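Local coordinates for aspartate aminotransferase (Thermotoga maritima, PDB 1O4S), which catalyses the pyridoxal-phosphate-dependent transfer of an amino group between L-aspartate and 2-oxoglutarate, giving oxaloacetate and L-glutamate, at residues P51-P56 and S296-T301; V310-K315 and A378-E383; A117-L122 and I143-T148; R237-N242 and L258-K263; E166-L171 and A203-F208. All blocks are in the same frame, centred on the assembly; numbering follows the deposited sequence.

How the contacts relate
Contacts 1 and 2 share helix 296-315: contact 1 fixes a loop to its first turns, and contact 2, centred about 23 Å from the centre of contact 1, joins its last turns to helix 372-386. Contacts 3, 4 and 5 belong to the domain built on the seven-stranded sheet. Leu121 and Ala117 of contact 3 pack on Val239 of contact 4, with Leu121 CD1 3.9 Å from Val239 CG2, while Arg237 of contact 4 lies against Ala203, Lys204 and Phe208 of contact 5. The Pro51 side chain of contact 1 is about 7 Å from pyridoxal phosphate; those of Phe118 (contact 3) and Leu258 (contact 4) are about 10 and 11 Å from it, and contact 5 lies away from the active site.

Contact 1 of 5, residues P51-P56 and S296-T301; sequences PDFPTP and SYMVQT
Met298 lays its CG almost squarely over the Phe53 ring, 3.6 Å from the centroid and 5° off the ring normal, a CH-pi contact. The chain then runs across the same face, and SD follows at 4.5 Å from the Phe53 centroid in a Met-aromatic contact before reaching Pro51, whose CB is 4.2 Å from Met298 SD. With CG of Met298 anti to the backbone N (chi1 -176°), the thioether is carried off the helix and along the ring. At the edge of the ring, Thr301 meets CZ with both CB and CG2, and CD1 of Tyr297 comes within 4.0 Å of Phe53 CE1. Thr301 is held by a bond from its OG1 to Tyr297 O (2.8 Å); that oxygen also takes the helical bond from Thr301 N, the two donors coming from opposite faces of the carbonyl plane. An alanine in place of Phe53 would probably leave Met298 without the ring face it lies on and open a gap between loop and helix. Farther out, Asp52 forms a salt bridge with Arg305, Phe53 O accepts from Ser249, and Pro51 O is bonded by Lys73 of the second subunit. The loop thus seats against helix 296-315 beside the cofactor site of the aminotransferase dimer, its Pro51 side chain about 4 Å from that of Lys246, the lysine that carries the cofactor in the enzyme, though the two are not joined here.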
# COMPACT_ATOMS: atom_id res chain seq x y z
N PRO B 51 -8.47 6.85 -17.57
CA PRO B 51 -8.76 6.73 -18.99
C PRO B 51 -9.71 5.57 -19.29
O PRO B 51 -9.77 4.57 -18.57
CB PRO B 51 -7.36 6.56 -19.63
CG PRO B 51 -6.41 7.03 -18.59
CD PRO B 51 -7.03 6.68 -17.28
N ASP B 52 -10.48 5.74 -20.35
CA ASP B 52 -11.42 4.71 -20.78
C ASP B 52 -10.80 3.78 -21.84
O ASP B 52 -11.42 3.44 -22.83
CB ASP B 52 -12.68 5.39 -21.33
CG ASP B 52 -12.38 6.34 -22.50
OD1 ASP B 52 -11.40 7.10 -22.43
OD2 ASP B 52 -13.09 6.41 -23.52
N PHE B 53 -9.53 3.47 -21.70
CA PHE B 53 -8.85 2.62 -22.64
C PHE B 53 -8.50 1.36 -21.84
O PHE B 53 -8.41 1.40 -20.61
CB PHE B 53 -7.58 3.30 -23.19
CG PHE B 53 -7.83 4.23 -24.34
CD1 PHE B 53 -7.33 3.96 -25.60
CD2 PHE B 53 -8.56 5.39 -24.16
CE1 PHE B 53 -7.57 4.83 -26.68
CE2 PHE B 53 -8.80 6.25 -25.23
CZ PHE B 53 -8.30 5.96 -26.47
N PRO B 54 -8.33 0.24 -22.52
CA PRO B 54 -7.89 -0.98 -21.84
C PRO B 54 -6.43 -0.85 -21.55
O PRO B 54 -5.77 0.03 -22.08
CB PRO B 54 -8.17 -2.10 -22.88
CG PRO B 54 -8.22 -1.42 -24.23
CD PRO B 54 -8.53 0.04 -23.97
N THR B 55 -5.94 -1.75 -20.72
CA THR B 55 -4.51 -2.03 -20.64
C THR B 55 -4.00 -2.40 -22.03
O THR B 55 -4.63 -3.22 -22.70
CB THR B 55 -4.28 -3.20 -19.69
OG1 THR B 55 -4.68 -2.83 -18.38
CG2 THR B 55 -2.81 -3.54 -19.62
N PRO B 56 -2.90 -1.83 -22.50
CA PRO B 56 -2.40 -2.20 -23.83
C PRO B 56 -2.17 -3.68 -23.96
O PRO B 56 -1.63 -4.29 -23.06
CB PRO B 56 -1.09 -1.43 -23.92
CG PRO B 56 -1.31 -0.24 -23.07
CD PRO B 56 -2.07 -0.79 -21.89
N SER B 296 0.55 6.86 -28.17
CA SER B 296 0.22 7.96 -29.08
C SER B 296 -1.26 7.95 -29.49
O SER B 296 -1.89 9.01 -29.53
CB SER B 296 1.16 7.96 -30.33
OG SER B 296 0.71 6.98 -31.23
N TYR B 297 -1.81 6.77 -29.77
CA TYR B 297 -3.21 6.71 -30.21
C TYR B 297 -4.16 7.25 -29.13
O TYR B 297 -5.11 7.98 -29.41
CB TYR B 297 -3.67 5.27 -30.61
CG TYR B 297 -5.08 5.31 -31.22
CD1 TYR B 297 -6.22 4.99 -30.45
CD2 TYR B 297 -5.28 5.75 -32.54
CE1 TYR B 297 -7.53 5.08 -31.03
CE2 TYR B 297 -6.57 5.84 -33.10
CZ TYR B 297 -7.68 5.49 -32.33
OH TYR B 297 -8.94 5.58 -32.89
N MET B 298 -3.90 6.88 -27.89
CA MET B 298 -4.71 7.33 -26.78
C MET B 298 -4.60 8.82 -26.59
O MET B 298 -5.59 9.50 -26.39
CB MET B 298 -4.28 6.61 -25.52
CG MET B 298 -5.14 6.94 -24.34
SD MET B 298 -4.58 6.19 -22.81
CE MET B 298 -3.68 4.49 -23.41
N VAL B 299 -3.37 9.34 -26.63
CA VAL B 299 -3.15 10.76 -26.39
C VAL B 299 -3.85 11.57 -27.49
O VAL B 299 -4.46 12.62 -27.22
CB VAL B 299 -1.63 11.09 -26.37
CG1 VAL B 299 -1.40 12.61 -26.40
CG2 VAL B 299 -0.93 10.46 -25.14
N GLN B 300 -3.81 11.08 -28.73
CA GLN B 300 -4.43 11.83 -29.84
C GLN B 300 -5.94 11.78 -29.74
O GLN B 300 -6.63 12.75 -30.07
CB GLN B 300 -3.99 11.30 -31.21
CG GLN B 300 -4.71 11.93 -32.44
CD GLN B 300 -4.45 13.46 -32.65
OE1 GLN B 300 -5.24 14.14 -33.34
NE2 GLN B 300 -3.35 14.00 -32.07
N THR B 301 -6.46 10.63 -29.31
CA THR B 301 -7.88 10.51 -29.03
C THR B 301 -8.33 11.53 -27.95
O THR B 301 -9.35 12.18 -28.12
CB THR B 301 -8.21 9.09 -28.55
OG1 THR B 301 -7.89 8.12 -29.57
CG2 THR B 301 -9.70 8.99 -28.28

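Contact 2 of 5, residues V310-K315 and A378-E383; sequences VERLKK and ALDRIE
Arg312 and Leu379 mark the closest backbone approach of two nearly parallel helical segments, whose axes run 12° apart in the same direction and come no nearer than 11.0 Å. The pair joins the end of helix 296-315 to helix 372-386, two helices of the domain that carries the four-stranded sheet in this aminotransferase, and it is tied by a salt-bridge network of Arg312, Asp380 and Glu383. An apolar layer lies alongside: Leu313 CD2 meets Leu379 CD2 at 3.7 Å, the two side chains crossing at about a right angle, and both leucines are buried. Leu313 also packs on Leu329 of strand 328-332, whereas Leu379 rests on Phe308 and Val309 one turn back along helix 296-315. Beside this layer the arginine slides past Leu379, its CG 3.9 Å from Leu379 CB. Bends at chi2 (66°) and chi3 then turn the guanidinium so that one face lies over that same CB, and its two terminal nitrogens are directed to separate acids. Arg312 NH1 reaches Glu383 OE1 at 2.9 Å, the carboxylate plane turned well away from that of the guanidinium. Two acids on one arginine would probably stabilise the charge of this buried side chain. Arg312 NH2 donates to Asp380 OD2 at 2.7 Å, a somewhat bent bond of 146° that meets the oxygen from above the carboxylate plane.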
# COMPACT_ATOMS: atom_id res chain seq x y z
N VAL B 310 -13.86 21.83 -25.70
CA VAL B 310 -13.43 23.22 -25.60
C VAL B 310 -14.28 24.04 -26.56
O VAL B 310 -14.95 24.97 -26.13
CB VAL B 310 -11.90 23.38 -25.83
CG1 VAL B 310 -11.52 24.83 -26.15
CG2 VAL B 310 -11.13 22.90 -24.60
N GLU B 311 -14.28 23.69 -27.85
CA GLU B 311 -15.08 24.43 -28.83
C GLU B 311 -16.54 24.51 -28.38
O GLU B 311 -17.15 25.56 -28.41
CB GLU B 311 -15.01 23.83 -30.24
CG GLU B 311 -16.03 24.49 -31.19
CD GLU B 311 -15.74 24.34 -32.69
OE1 GLU B 311 -16.48 24.98 -33.50
OE2 GLU B 311 -14.80 23.59 -33.06
N ARG B 312 -17.09 23.39 -27.97
CA ARG B 312 -18.50 23.32 -27.61
C ARG B 312 -18.87 24.25 -26.45
O ARG B 312 -19.87 24.97 -26.51
CB ARG B 312 -18.85 21.88 -27.27
CG ARG B 312 -20.30 21.62 -27.24
CD ARG B 312 -20.98 21.73 -28.58
NE ARG B 312 -21.83 20.56 -28.69
CZ ARG B 312 -23.03 20.42 -28.13
NH1 ARG B 312 -23.61 21.41 -27.45
NH2 ARG B 312 -23.67 19.27 -28.28
N LEU B 313 -18.04 24.26 -25.41
CA LEU B 313 -18.34 25.02 -24.20
C LEU B 313 -18.19 26.51 -24.41
O LEU B 313 -18.99 27.27 -23.87
CB LEU B 313 -17.46 24.56 -23.03
CG LEU B 313 -17.91 23.25 -22.39
CD1 LEU B 313 -16.88 22.74 -21.39
CD2 LEU B 313 -19.28 23.39 -21.73
N LYS B 314 -17.15 26.92 -25.14
CA LYS B 314 -16.97 28.29 -25.62
C LYS B 314 -18.25 28.84 -26.27
O LYS B 314 -18.77 29.90 -25.89
CB LYS B 314 -15.84 28.36 -26.68
CG LYS B 314 -14.40 28.44 -26.13
CD LYS B 314 -13.41 29.06 -27.16
CE LYS B 314 -13.54 30.62 -27.27
NZ LYS B 314 -12.53 31.29 -28.18
N LYS B 315 -18.74 28.07 -27.25
CA LYS B 315 -19.99 28.33 -27.98
C LYS B 315 -21.22 28.53 -27.07
O LYS B 315 -22.04 29.40 -27.34
CB LYS B 315 -20.19 27.16 -28.96
CG LYS B 315 -21.50 27.09 -29.74
CD LYS B 315 -21.35 26.03 -30.88
CE LYS B 315 -22.67 25.30 -31.25
NZ LYS B 315 -22.44 23.80 -31.33
N ALA B 378 -23.93 14.67 -23.72
CA ALA B 378 -23.85 15.31 -22.40
C ALA B 378 -23.82 16.81 -22.54
O ALA B 378 -24.51 17.51 -21.81
CB ALA B 378 -22.63 14.83 -21.61
N LEU B 379 -23.05 17.31 -23.50
CA LEU B 379 -22.88 18.75 -23.72
C LEU B 379 -24.16 19.39 -24.22
O LEU B 379 -24.42 20.57 -23.92
CB LEU B 379 -21.72 19.03 -24.66
CG LEU B 379 -20.38 18.87 -23.93
CD1 LEU B 379 -19.20 18.66 -24.90
CD2 LEU B 379 -20.13 20.06 -23.02
N ASP B 380 -24.94 18.60 -24.96
CA ASP B 380 -26.32 18.92 -25.34
C ASP B 380 -27.17 19.15 -24.10
O ASP B 380 -27.88 20.15 -24.00
CB ASP B 380 -26.96 17.76 -26.11
CG ASP B 380 -26.78 17.85 -27.60
OD1 ASP B 380 -27.13 16.87 -28.31
OD2 ASP B 380 -26.32 18.86 -28.17
N ARG B 381 -27.14 18.17 -23.19
CA ARG B 381 -27.99 18.21 -22.00
C ARG B 381 -27.58 19.35 -21.08
O ARG B 381 -28.43 20.03 -20.52
CB ARG B 381 -27.90 16.91 -21.21
CG ARG B 381 -28.43 15.67 -21.92
CD ARG B 381 -27.96 14.44 -21.20
NE ARG B 381 -28.45 13.19 -21.78
CZ ARG B 381 -28.45 12.03 -21.13
NH1 ARG B 381 -28.04 11.95 -19.86
NH2 ARG B 381 -28.89 10.94 -21.75
N ILE B 382 -26.27 19.55 -20.96
CA ILE B 382 -25.72 20.64 -20.19
C ILE B 382 -26.17 21.99 -20.74
O ILE B 382 -26.47 22.87 -19.96
CB ILE B 382 -24.17 20.54 -20.10
CG1 ILE B 382 -23.79 19.35 -19.20
CG2 ILE B 382 -23.54 21.85 -19.54
CD1 ILE B 382 -22.31 19.07 -19.17
N GLU B 383 -26.26 22.12 -22.07
CA GLU B 383 -26.63 23.37 -22.75
C GLU B 383 -28.11 23.69 -22.50
O GLU B 383 -28.48 24.85 -22.23
CB GLU B 383 -26.32 23.28 -24.25
CG GLU B 383 -26.58 24.55 -25.07
CD GLU B 383 -26.15 24.46 -26.54
OE1 GLU B 383 -25.59 23.44 -26.99
OE2 GLU B 383 -26.37 25.45 -27.28

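Contact 3 of 5, residues A117-L122 and I143-T148; sequences AFMALL and ILAGGT
Ala145 is the centre of this contact: its methyl group packs among Phe118 and Met119, at the end of helix 109-121, and Leu122 just past it. The nearest of these is Met119, whose SD lies 3.7 Å from Ala145 CB and equally close to its CA. Bends at chi2 (-67°) and chi3 (-75°) curl the thioether round so that the sulfur rests against the alanine. Phe118 touches with its CB, 3.8 Å from Ala145 CB, and sends its ring away toward Gln141, Ile142 and Ile211. Leu122, the first residue beyond the helix, completes the surround with CD1, at 4.3 Å from Ala145 CB. Ala145 itself directly follows helix 138-144, inside the Schellman motif that ends the helix with positive phi at Gly146, whose N bonds back to Ile143 O. The chain then passes into strand 148-153, an edge strand of the seven-stranded sheet within this chain. Leu122 CD1 also packs on the backbone of that turn, 3.9 Å from Gly147 CA; Gly147, having no side chain, lets the leucine lie this close to the main chain. The contact forms part of the dimer interface: Ser15 of the second subunit bonds to Met119 O, Arg17 of that subunit donates to Ala145 O, and Met119 packs on Leu144 of the same neighbouring chain.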
# COMPACT_ATOMS: atom_id res chain seq x y z
N ALA B 117 6.58 9.85 0.16
CA ALA B 117 7.33 11.12 0.18
C ALA B 117 7.03 11.94 1.43
O ALA B 117 7.94 12.43 2.13
CB ALA B 117 7.03 11.95 -1.10
N PHE B 118 5.75 12.09 1.73
CA PHE B 118 5.34 12.84 2.90
C PHE B 118 5.82 12.16 4.18
O PHE B 118 6.30 12.81 5.08
CB PHE B 118 3.83 13.02 2.90
CG PHE B 118 3.33 13.85 1.73
CD1 PHE B 118 3.96 15.04 1.37
CD2 PHE B 118 2.20 13.46 1.01
CE1 PHE B 118 3.49 15.81 0.32
CE2 PHE B 118 1.71 14.23 -0.02
CZ PHE B 118 2.36 15.39 -0.38
N MET B 119 5.69 10.83 4.25
CA MET B 119 6.12 10.09 5.43
C MET B 119 7.67 10.16 5.58
O MET B 119 8.20 10.18 6.71
CB MET B 119 5.69 8.62 5.31
CG MET B 119 4.24 8.33 5.44
SD MET B 119 3.60 8.67 7.11
CE MET B 119 4.20 7.31 8.00
N ALA B 120 8.37 10.22 4.46
CA ALA B 120 9.82 10.20 4.47
C ALA B 120 10.40 11.55 4.78
O ALA B 120 11.46 11.62 5.37
CB ALA B 120 10.36 9.69 3.18
N LEU B 121 9.70 12.61 4.45
CA LEU B 121 10.24 13.95 4.53
C LEU B 121 9.63 14.80 5.63
O LEU B 121 10.23 15.80 6.01
CB LEU B 121 10.02 14.70 3.21
CG LEU B 121 10.67 14.11 1.97
CD1 LEU B 121 10.38 15.04 0.80
CD2 LEU B 121 12.16 13.90 2.19
N LEU B 122 8.44 14.47 6.10
CA LEU B 122 7.74 15.32 7.05
C LEU B 122 7.89 14.83 8.48
O LEU B 122 7.56 13.69 8.80
CB LEU B 122 6.26 15.39 6.73
CG LEU B 122 5.80 15.93 5.39
CD1 LEU B 122 4.27 16.13 5.43
CD2 LEU B 122 6.52 17.25 5.00
N ILE B 143 -1.88 15.15 6.11
CA ILE B 143 -2.46 14.98 7.44
C ILE B 143 -2.04 13.65 8.08
O ILE B 143 -1.59 13.63 9.21
CB ILE B 143 -4.03 15.03 7.43
CG1 ILE B 143 -4.59 16.43 7.10
CG2 ILE B 143 -4.57 14.59 8.78
CD1 ILE B 143 -3.72 17.52 7.52
N LEU B 144 -2.19 12.54 7.35
CA LEU B 144 -1.82 11.22 7.86
C LEU B 144 -0.35 11.13 8.23
O LEU B 144 0.01 10.46 9.19
CB LEU B 144 -2.16 10.14 6.85
CG LEU B 144 -3.64 9.85 6.67
CD1 LEU B 144 -3.71 8.80 5.57
CD2 LEU B 144 -4.29 9.40 7.95
N ALA B 145 0.49 11.85 7.48
CA ALA B 145 1.92 11.92 7.76
C ALA B 145 2.32 12.88 8.89
O ALA B 145 3.48 12.97 9.19
CB ALA B 145 2.70 12.24 6.47
N GLY B 146 1.39 13.59 9.51
CA GLY B 146 1.70 14.46 10.62
C GLY B 146 2.01 15.90 10.23
O GLY B 146 2.34 16.70 11.08
N GLY B 147 1.92 16.22 8.95
CA GLY B 147 2.24 17.56 8.48
C GLY B 147 1.04 18.47 8.53
O GLY B 147 -0.08 18.04 8.85
N THR B 148 1.28 19.75 8.26
CA THR B 148 0.21 20.73 8.09
C THR B 148 0.29 21.28 6.68
O THR B 148 1.25 21.08 5.97
CB THR B 148 0.30 21.86 9.11
OG1 THR B 148 1.55 22.54 8.95
CG2 THR B 148 0.31 21.31 10.56

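Contact 4 of 5, residues R237-N242 and L258-K263; sequences RIVYIN and LISSEK
The Tyr240 ring meets Ile259 at its edge, CD2 lying 4.0 Å from Ile259 CG1, and the two side chains run alongside each other in the same direction. With CG of Tyr240 anti to the backbone N (chi1 176°), the ring extends toward Asn242, whose ND2 donates to Tyr240 OH at 2.9 Å with the hydroxyl lying in the amide plane. Ile87 and Ile91 of helix 81-95 cover Ile259 on this side of the sheet. Beneath the side chains, Tyr240 and Ile259 form an antiparallel hydrogen-bonded pair: Tyr240 N to Ile259 O is 2.8 Å, and the return bond from Ile259 N to Tyr240 O is 2.9 Å, both close to straight. Ile241 and Leu258 follow as a non-hydrogen-bonded pair facing helix 109-121. Val239 CG1 presses on Leu258 CD1 at 3.4 Å, tighter than usual for carbons. These are neighbouring strands of the seven-stranded sheet of the cofactor-binding domain. Where the chain turns toward helix 262-275, Ser260 OG donates to Ile238 O at 2.7 Å, tilted 31° from the carbonyl plane. A side-chain hydroxyl thus adds a third bond beside the two backbone ones and satisfies the carbonyl oxygen of buried Ile238.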
# COMPACT_ATOMS: atom_id res chain seq x y z
N ARG B 237 16.90 18.42 -4.02
CA ARG B 237 15.69 19.01 -3.52
C ARG B 237 14.49 18.65 -4.39
O ARG B 237 13.47 19.29 -4.31
CB ARG B 237 15.88 20.52 -3.42
CG ARG B 237 16.77 20.94 -2.24
CD ARG B 237 17.38 22.33 -2.38
NE ARG B 237 18.78 22.32 -2.86
CZ ARG B 237 19.18 22.41 -4.14
NH1 ARG B 237 18.29 22.52 -5.14
NH2 ARG B 237 20.48 22.39 -4.42
N ILE B 238 14.60 17.59 -5.19
CA ILE B 238 13.50 17.19 -6.07
C ILE B 238 13.00 15.81 -5.74
O ILE B 238 13.79 14.88 -5.66
CB ILE B 238 13.94 17.21 -7.54
CG1 ILE B 238 14.53 18.58 -7.93
CG2 ILE B 238 12.77 16.82 -8.46
CD1 ILE B 238 13.54 19.73 -7.90
N VAL B 239 11.68 15.68 -5.60
CA VAL B 239 11.02 14.38 -5.52
C VAL B 239 10.12 14.29 -6.75
O VAL B 239 9.16 15.04 -6.87
CB VAL B 239 10.19 14.20 -4.21
CG1 VAL B 239 9.48 12.87 -4.18
CG2 VAL B 239 11.08 14.34 -2.97
N TYR B 240 10.44 13.39 -7.66
CA TYR B 240 9.71 13.27 -8.89
C TYR B 240 8.76 12.08 -8.80
O TYR B 240 9.16 10.99 -8.42
CB TYR B 240 10.71 13.12 -10.04
CG TYR B 240 10.09 12.89 -11.39
CD1 TYR B 240 9.60 13.95 -12.16
CD2 TYR B 240 9.99 11.57 -11.92
CE1 TYR B 240 9.02 13.71 -13.44
CE2 TYR B 240 9.44 11.33 -13.17
CZ TYR B 240 8.94 12.39 -13.93
OH TYR B 240 8.42 12.15 -15.17
N ILE B 241 7.49 12.32 -9.13
CA ILE B 241 6.47 11.29 -9.07
C ILE B 241 5.75 11.11 -10.40
O ILE B 241 5.27 12.08 -11.01
CB ILE B 241 5.48 11.59 -7.92
CG1 ILE B 241 6.26 11.47 -6.61
CG2 ILE B 241 4.27 10.65 -7.98
CD1 ILE B 241 5.54 11.77 -5.43
N ASN B 242 5.68 9.85 -10.83
CA ASN B 242 5.00 9.45 -12.06
C ASN B 242 4.54 7.99 -11.92
O ASN B 242 4.65 7.39 -10.85
CB ASN B 242 5.92 9.72 -13.26
CG ASN B 242 5.16 10.05 -14.57
OD1 ASN B 242 4.03 9.62 -14.78
ND2 ASN B 242 5.82 10.79 -15.46
N LEU B 258 8.72 6.79 -7.60
CA LEU B 258 9.33 8.01 -7.12
C LEU B 258 10.77 7.95 -7.53
O LEU B 258 11.40 6.89 -7.46
CB LEU B 258 9.19 8.06 -5.61
CG LEU B 258 9.89 9.15 -4.80
CD1 LEU B 258 9.07 9.53 -3.61
CD2 LEU B 258 11.32 8.71 -4.37
N ILE B 259 11.28 9.08 -7.99
CA ILE B 259 12.70 9.30 -8.23
C ILE B 259 13.15 10.52 -7.42
O ILE B 259 12.54 11.58 -7.50
CB ILE B 259 12.98 9.54 -9.74
CG1 ILE B 259 12.24 8.53 -10.63
CG2 ILE B 259 14.51 9.50 -10.00
CD1 ILE B 259 12.63 8.54 -12.14
N SER B 260 14.22 10.38 -6.67
CA SER B 260 14.83 11.49 -5.95
C SER B 260 16.33 11.22 -5.76
O SER B 260 16.89 10.45 -6.50
CB SER B 260 14.10 11.69 -4.59
OG SER B 260 14.43 12.93 -3.97
N SER B 261 16.97 11.88 -4.82
CA SER B 261 18.33 11.53 -4.40
C SER B 261 18.35 10.12 -3.84
O SER B 261 17.29 9.59 -3.46
CB SER B 261 18.84 12.51 -3.33
OG SER B 261 18.00 12.55 -2.19
N GLU B 262 19.53 9.50 -3.80
CA GLU B 262 19.68 8.16 -3.25
C GLU B 262 19.30 8.17 -1.77
O GLU B 262 18.74 7.19 -1.28
CB GLU B 262 21.07 7.57 -3.50
CG GLU B 262 21.24 7.18 -4.98
CD GLU B 262 22.64 6.69 -5.38
OE1 GLU B 262 22.95 6.74 -6.62
OE2 GLU B 262 23.43 6.28 -4.48
N LYS B 263 19.57 9.28 -1.09
CA LYS B 263 19.21 9.46 0.31
C LYS B 263 17.69 9.37 0.51
O LYS B 263 17.23 8.60 1.34
CB LYS B 263 19.76 10.80 0.83
CG LYS B 263 19.36 11.16 2.26
CD LYS B 263 20.14 12.36 2.82
CE LYS B 263 19.46 12.91 4.10
NZ LYS B 263 20.17 14.12 4.65

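Contact 5 of 5, residues E166-L171 and A203-F208; sequences EVEGLL and AKKRNF
This is a helix-end to helix-end contact on the periphery of the seven-stranded sheet domain, apolar on its inner side and charged toward solvent, with Leu171 wedged between Arg206 and Phe208. The isobutyl group of Leu171 divides its two methyls between these partners. CD2 approaches the Phe208 ring obliquely, 3.5 Å from CE2, while CD1 lies against the aliphatic part of Arg206 at 3.6 Å from its CG. Arg206 is bent at chi2 (-65°) and chi3, which folds its guanidinium back over the leucine; CD1 lies 3.8 Å above one face of that group, displaced toward its rim. The Phe208 ring, buried, is covered on one face by CA of Ala203. A serine at Leu171 would probably leave the ring and the folded arginine without the methyls that separate them, opening a gap between the helix ends. On the outer side Glu168 extends across Arg206 and Lys205. Its OE1 is 3.4 Å from Lys205 CE but 4.1 Å from Lys205 NZ and from Arg206 NH1, so these opposite charges lie beyond salt-bridge range and probably attract only loosely. Leu202 of helix 193-206 touches Val167, Glu168 and Phe208, and Leu170 turns away onto Asn150 and Val152 of strand 148-153. Helix 164-170 thus touches both helix 193-206 and edge strand 148-153, while across the contact Phe208 leads directly into strand 209-213.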
# COMPACT_ATOMS: atom_id res chain seq x y z
N GLU B 166 4.31 35.33 -4.45
CA GLU B 166 3.42 34.99 -3.32
C GLU B 166 3.82 33.72 -2.58
O GLU B 166 3.47 33.56 -1.41
CB GLU B 166 1.97 34.87 -3.85
CG GLU B 166 0.95 34.07 -3.04
CD GLU B 166 -0.49 34.26 -3.56
OE1 GLU B 166 -0.86 35.42 -3.87
OE2 GLU B 166 -1.26 33.27 -3.66
N VAL B 167 4.52 32.82 -3.25
CA VAL B 167 5.00 31.58 -2.62
C VAL B 167 6.16 31.88 -1.67
O VAL B 167 6.20 31.33 -0.56
CB VAL B 167 5.42 30.51 -3.66
CG1 VAL B 167 6.22 29.37 -3.02
CG2 VAL B 167 4.19 29.94 -4.38
N GLU B 168 7.10 32.72 -2.10
CA GLU B 168 8.23 33.07 -1.25
C GLU B 168 7.73 33.82 -0.03
O GLU B 168 8.27 33.67 1.07
CB GLU B 168 9.25 33.94 -1.99
CG GLU B 168 10.52 34.13 -1.17
CD GLU B 168 11.63 34.87 -1.90
OE1 GLU B 168 12.70 35.05 -1.28
OE2 GLU B 168 11.43 35.26 -3.07
N GLY B 169 6.69 34.63 -0.25
CA GLY B 169 6.07 35.43 0.78
C GLY B 169 5.54 34.59 1.92
O GLY B 169 5.55 35.05 3.06
N LEU B 170 5.11 33.36 1.61
CA LEU B 170 4.52 32.43 2.59
C LEU B 170 5.49 31.48 3.26
O LEU B 170 5.12 30.83 4.22
CB LEU B 170 3.41 31.57 1.96
CG LEU B 170 2.18 32.27 1.37
CD1 LEU B 170 1.21 31.22 0.84
CD2 LEU B 170 1.50 33.20 2.39
N LEU B 171 6.70 31.35 2.74
CA LEU B 171 7.66 30.41 3.31
C LEU B 171 7.96 30.74 4.77
O LEU B 171 8.23 31.91 5.13
CB LEU B 171 8.98 30.41 2.53
CG LEU B 171 8.95 29.87 1.11
CD1 LEU B 171 10.19 30.31 0.38
CD2 LEU B 171 8.85 28.36 1.11
N ALA B 203 13.96 26.80 -3.75
CA ALA B 203 14.20 25.57 -3.00
C ALA B 203 15.65 25.44 -2.51
O ALA B 203 15.89 24.94 -1.41
CB ALA B 203 13.79 24.34 -3.83
N LYS B 204 16.60 25.83 -3.35
CA LYS B 204 18.03 25.86 -3.01
C LYS B 204 18.30 26.88 -1.89
O LYS B 204 18.92 26.56 -0.87
CB LYS B 204 18.88 26.17 -4.26
CG LYS B 204 20.37 26.55 -4.01
CD LYS B 204 21.41 25.52 -4.52
CE LYS B 204 21.94 25.83 -5.95
NZ LYS B 204 22.96 26.93 -5.96
N LYS B 205 17.79 28.09 -2.10
CA LYS B 205 17.92 29.25 -1.19
C LYS B 205 17.26 29.04 0.18
O LYS B 205 17.90 29.24 1.22
CB LYS B 205 17.27 30.45 -1.90
CG LYS B 205 17.17 31.78 -1.15
CD LYS B 205 16.78 32.86 -2.19
CE LYS B 205 15.97 34.03 -1.61
NZ LYS B 205 16.81 35.13 -1.11
N ARG B 206 16.00 28.64 0.17
CA ARG B 206 15.16 28.65 1.36
C ARG B 206 15.02 27.25 1.98
O ARG B 206 14.25 27.06 2.92
CB ARG B 206 13.78 29.24 1.03
CG ARG B 206 13.82 30.67 0.44
CD ARG B 206 14.35 31.75 1.39
NE ARG B 206 13.70 31.67 2.70
CZ ARG B 206 12.58 32.32 3.06
NH1 ARG B 206 11.95 33.15 2.23
NH2 ARG B 206 12.08 32.12 4.29
N ASN B 207 15.76 26.28 1.42
CA ASN B 207 15.89 24.92 1.96
C ASN B 207 14.61 24.07 2.06
O ASN B 207 14.21 23.67 3.15
CB ASN B 207 16.59 24.98 3.32
CG ASN B 207 17.10 23.64 3.78
OD1 ASN B 207 17.41 22.77 2.96
ND2 ASN B 207 17.20 23.46 5.10
N PHE B 208 13.97 23.79 0.93
CA PHE B 208 12.81 22.91 0.91
C PHE B 208 12.82 22.01 -0.33
O PHE B 208 13.52 22.30 -1.30
CB PHE B 208 11.48 23.70 1.04
CG PHE B 208 11.17 24.63 -0.13
CD1 PHE B 208 10.56 24.15 -1.28
CD2 PHE B 208 11.45 26.00 -0.05
CE1 PHE B 208 10.25 25.01 -2.35
CE2 PHE B 208 11.14 26.87 -1.11
CZ PHE B 208 10.55 26.38 -2.26